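Local atomic coordinates of chintase (Rhizomucor miehei, PDB entry 5YUQ), a protein that probably hydrolyses the beta-1,4 linkages of chitin as a family 18 glycoside hydrolase whose active site forms a tunnel. Residues 233-245 with 252-264. Sequence-based numbering, arbitrary orientation.
Sequences PFYGRVSKTLEPI and YVPISQSSQIKGD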
# COMPACT_ATOMS: atom_id res chain seq x y z
N PRO A 233 5.50 4.91 0.96
CA PRO A 233 6.25 3.83 1.59
C PRO A 233 7.28 4.33 2.60
O PRO A 233 7.87 5.40 2.40
CB PRO A 233 6.97 3.20 0.40
CG PRO A 233 7.27 4.38 -0.49
CD PRO A 233 6.09 5.32 -0.33
N PHE A 234 7.50 3.57 3.67
CA PHE A 234 8.61 3.83 4.59
C PHE A 234 9.74 2.84 4.32
O PHE A 234 10.52 2.51 5.22
CB PHE A 234 8.15 3.74 6.05
CG PHE A 234 7.50 5.00 6.58
CD1 PHE A 234 7.04 5.99 5.73
CD2 PHE A 234 7.37 5.18 7.95
CE1 PHE A 234 6.44 7.16 6.26
CE2 PHE A 234 6.78 6.33 8.47
CZ PHE A 234 6.31 7.31 7.62
N TYR A 235 9.82 2.39 3.08
CA TYR A 235 10.84 1.45 2.63
C TYR A 235 11.19 1.77 1.19
O TYR A 235 10.46 2.51 0.52
CB TYR A 235 10.30 0.01 2.70
CG TYR A 235 9.13 -0.23 1.75
CD1 TYR A 235 7.84 0.12 2.10
CD2 TYR A 235 9.34 -0.81 0.51
CE1 TYR A 235 6.78 -0.09 1.25
CE2 TYR A 235 8.28 -1.02 -0.37
CZ TYR A 235 7.01 -0.66 0.01
OH TYR A 235 5.93 -0.86 -0.82
N GLY A 236 12.29 1.20 0.72
CA GLY A 236 12.64 1.25 -0.68
C GLY A 236 12.81 -0.16 -1.20
O GLY A 236 12.55 -1.13 -0.49
N ARG A 237 13.23 -0.28 -2.46
CA ARG A 237 13.45 -1.60 -3.05
C ARG A 237 14.75 -1.63 -3.81
O ARG A 237 15.10 -0.66 -4.48
CB ARG A 237 12.30 -1.97 -3.99
CG ARG A 237 12.58 -3.20 -4.86
CD ARG A 237 11.31 -3.78 -5.48
NE ARG A 237 10.38 -4.22 -4.44
CZ ARG A 237 9.37 -3.49 -4.00
NH1 ARG A 237 9.13 -2.30 -4.53
NH2 ARG A 237 8.59 -3.96 -3.04
N VAL A 238 15.49 -2.73 -3.69
CA VAL A 238 16.67 -2.92 -4.50
C VAL A 238 16.37 -3.72 -5.77
O VAL A 238 15.53 -4.62 -5.76
CB VAL A 238 17.84 -3.59 -3.72
CG1 VAL A 238 18.35 -2.65 -2.64
CG2 VAL A 238 17.41 -4.93 -3.13
N SER A 239 17.02 -3.34 -6.85
CA SER A 239 17.03 -4.11 -8.08
C SER A 239 18.49 -4.36 -8.44
O SER A 239 19.38 -3.64 -7.98
CB SER A 239 16.36 -3.34 -9.22
OG SER A 239 14.99 -3.11 -8.94
N LYS A 240 18.73 -5.37 -9.26
CA LYS A 240 20.08 -5.64 -9.72
C LYS A 240 20.25 -5.06 -11.11
O LYS A 240 19.58 -5.48 -12.05
CB LYS A 240 20.32 -7.14 -9.78
CG LYS A 240 21.76 -7.49 -10.16
CD LYS A 240 21.96 -8.99 -10.28
CE LYS A 240 23.44 -9.29 -10.49
NZ LYS A 240 23.67 -10.75 -10.64
N THR A 241 21.14 -4.08 -11.26
CA THR A 241 21.40 -3.51 -12.58
C THR A 241 22.34 -4.41 -13.37
O THR A 241 23.17 -5.12 -12.80
CB THR A 241 21.98 -2.09 -12.49
OG1 THR A 241 23.31 -2.14 -11.98
CG2 THR A 241 21.13 -1.23 -11.57
N LEU A 242 22.20 -4.39 -14.69
CA LEU A 242 23.05 -5.21 -15.55
C LEU A 242 24.42 -4.58 -15.72
O LEU A 242 25.40 -5.28 -15.91
CB LEU A 242 22.41 -5.42 -16.92
CG LEU A 242 21.06 -6.14 -16.90
CD1 LEU A 242 20.56 -6.36 -18.33
CD2 LEU A 242 21.19 -7.45 -16.16
N GLU A 243 24.46 -3.25 -15.67
CA GLU A 243 25.72 -2.49 -15.73
C GLU A 243 25.69 -1.46 -14.61
O GLU A 243 24.64 -1.19 -14.04
CB GLU A 243 25.84 -1.78 -17.08
CG GLU A 243 25.95 -2.69 -18.28
CD GLU A 243 27.24 -3.47 -18.32
OE1 GLU A 243 28.24 -2.98 -17.76
OE2 GLU A 243 27.24 -4.57 -18.91
N PRO A 244 26.85 -0.88 -14.27
CA PRO A 244 26.86 0.07 -13.15
C PRO A 244 26.06 1.34 -13.43
O PRO A 244 25.93 1.76 -14.59
CB PRO A 244 28.34 0.40 -12.99
CG PRO A 244 29.05 -0.83 -13.53
CD PRO A 244 28.21 -1.28 -14.68
N ILE A 245 25.51 1.92 -12.37
CA ILE A 245 24.94 3.26 -12.45
C ILE A 245 26.07 4.25 -12.18
O ILE A 245 26.94 4.01 -11.34
CB ILE A 245 23.79 3.43 -11.45
CG1 ILE A 245 22.53 2.77 -12.02
CG2 ILE A 245 23.54 4.90 -11.13
CD1 ILE A 245 21.33 2.86 -11.10
N TYR A 252 17.15 5.04 -14.75
CA TYR A 252 16.35 4.15 -15.59
C TYR A 252 17.19 3.24 -16.48
O TYR A 252 17.14 3.32 -17.71
CB TYR A 252 15.35 4.97 -16.41
CG TYR A 252 14.45 5.81 -15.51
CD1 TYR A 252 13.37 5.23 -14.86
CD2 TYR A 252 14.71 7.15 -15.30
CE1 TYR A 252 12.56 5.98 -14.03
CE2 TYR A 252 13.90 7.91 -14.47
CZ TYR A 252 12.83 7.32 -13.84
OH TYR A 252 12.02 8.06 -13.02
N VAL A 253 17.96 2.36 -15.84
CA VAL A 253 18.90 1.50 -16.54
C VAL A 253 18.42 0.06 -16.55
O VAL A 253 17.59 -0.33 -15.73
CB VAL A 253 20.29 1.56 -15.85
CG1 VAL A 253 20.81 2.98 -15.86
CG2 VAL A 253 20.21 1.02 -14.43
N PRO A 254 18.92 -0.74 -17.50
CA PRO A 254 18.46 -2.13 -17.57
C PRO A 254 18.76 -2.92 -16.30
O PRO A 254 19.83 -2.76 -15.71
CB PRO A 254 19.25 -2.69 -18.76
CG PRO A 254 19.46 -1.49 -19.63
CD PRO A 254 19.75 -0.38 -18.66
N ILE A 255 17.81 -3.75 -15.88
CA ILE A 255 17.98 -4.58 -14.69
C ILE A 255 17.87 -6.06 -15.01
O ILE A 255 17.36 -6.45 -16.06
CB ILE A 255 16.94 -4.25 -13.60
CG1 ILE A 255 15.52 -4.36 -14.15
CG2 ILE A 255 17.20 -2.87 -13.02
CD1 ILE A 255 14.45 -4.37 -13.07
N SER A 256 18.36 -6.89 -14.09
CA SER A 256 18.13 -8.32 -14.20
C SER A 256 16.66 -8.60 -13.92
O SER A 256 16.09 -8.09 -12.95
CB SER A 256 18.99 -9.09 -13.20
OG SER A 256 18.56 -10.44 -13.11
N GLN A 257 16.04 -9.42 -14.77
CA GLN A 257 14.67 -9.84 -14.54
C GLN A 257 14.62 -11.31 -14.12
O GLN A 257 13.54 -11.88 -14.00
CB GLN A 257 13.81 -9.62 -15.78
CG GLN A 257 13.70 -8.17 -16.23
CD GLN A 257 12.71 -8.00 -17.36
OE1 GLN A 257 13.06 -8.13 -18.54
NE2 GLN A 257 11.46 -7.71 -17.02
N SER A 258 15.79 -11.91 -13.91
CA SER A 258 15.88 -13.35 -13.69
C SER A 258 15.26 -13.78 -12.36
O SER A 258 14.57 -14.79 -12.29
CB SER A 258 17.33 -13.83 -13.77
OG SER A 258 18.07 -13.44 -12.63
N SER A 259 15.50 -12.99 -11.32
CA SER A 259 14.91 -13.23 -10.01
C SER A 259 15.18 -12.01 -9.14
O SER A 259 16.18 -11.32 -9.35
CB SER A 259 15.50 -14.47 -9.34
OG SER A 259 16.84 -14.26 -8.96
N GLN A 260 14.30 -11.75 -8.19
CA GLN A 260 14.44 -10.59 -7.31
C GLN A 260 15.50 -10.82 -6.24
O GLN A 260 15.40 -11.77 -5.46
CB GLN A 260 13.09 -10.28 -6.66
CG GLN A 260 13.18 -9.15 -5.63
CD GLN A 260 13.62 -7.84 -6.25
OE1 GLN A 260 12.99 -7.34 -7.19
NE2 GLN A 260 14.72 -7.28 -5.74
N ILE A 261 16.52 -9.96 -6.21
CA ILE A 261 17.55 -10.08 -5.19
C ILE A 261 17.02 -9.64 -3.83
O ILE A 261 16.07 -8.85 -3.74
CB ILE A 261 18.81 -9.26 -5.53
CG1 ILE A 261 18.46 -7.79 -5.77
CG2 ILE A 261 19.52 -9.84 -6.75
CD1 ILE A 261 19.69 -6.86 -5.69
N LYS A 262 17.63 -10.17 -2.78
CA LYS A 262 17.26 -9.84 -1.40
C LYS A 262 17.59 -8.38 -1.09
O LYS A 262 18.62 -7.85 -1.51
CB LYS A 262 18.03 -10.74 -0.44
CG LYS A 262 17.69 -10.56 1.03
CD LYS A 262 18.64 -11.39 1.90
CE LYS A 262 18.39 -11.18 3.38
NZ LYS A 262 17.06 -11.68 3.81
N GLY A 263 16.69 -7.74 -0.34
CA GLY A 263 16.93 -6.41 0.17
C GLY A 263 17.66 -6.46 1.50
O GLY A 263 18.77 -6.99 1.57
N ASP A 264 17.05 -5.92 2.55
CA ASP A 264 17.71 -5.94 3.85
C ASP A 264 17.30 -7.15 4.69
O ASP A 264 16.73 -8.10 4.17
CB ASP A 264 17.48 -4.62 4.61
CG ASP A 264 16.04 -4.42 5.02
OD1 ASP A 264 15.21 -5.35 4.89
OD2 ASP A 264 15.72 -3.31 5.49
O HOH W 1 14.00 -5.66 -9.20
O HOH W 2 16.34 -6.63 -10.53
O HOH W 3 22.25 -1.57 -16.33
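The amide of Q260 meets strand 228-240, part of the family 18 TIM barrel, with its NE2 end, giving one N-H to V238 O (2.8 Å), 18° out of the amide plane, and the other to I261 O (2.9 Å), within that plane. R237 CD lies over one face, 4.3 Å from OE1, while the R237 guanidinium turns away to a salt bridge with D182; I261 CG1 sits off the NE2 edge, obliquely above the plane on the opposite side. Glutamine suits the place because its amide can donate twice and still accept: OE1 takes a proton from a water that also binds S239 OG. A bend at chi2 (61°) swings the amide round to the strand. The puckered ring of P254 offers its CB to L242 CD1 (3.9 Å), the two side chains crossing at about a right angle. Between these ends the returning loop makes a single antiparallel bridge, T241 with I255, a non-hydrogen-bonded pair flanked by bonds from S256 N to K240 O (2.8 Å) and from L242 N to P254 O. V238 CG2 lies 3.6 Å from G263 CA, and I261 CD1 packs on the same methyl; glycine suits its place because its psi of -120° is rare for other residues. Beta-branched residues fill the far end compactly: V253 CG2 touches both T241 CG2 and I245 CG1, the latter at 3.8 Å.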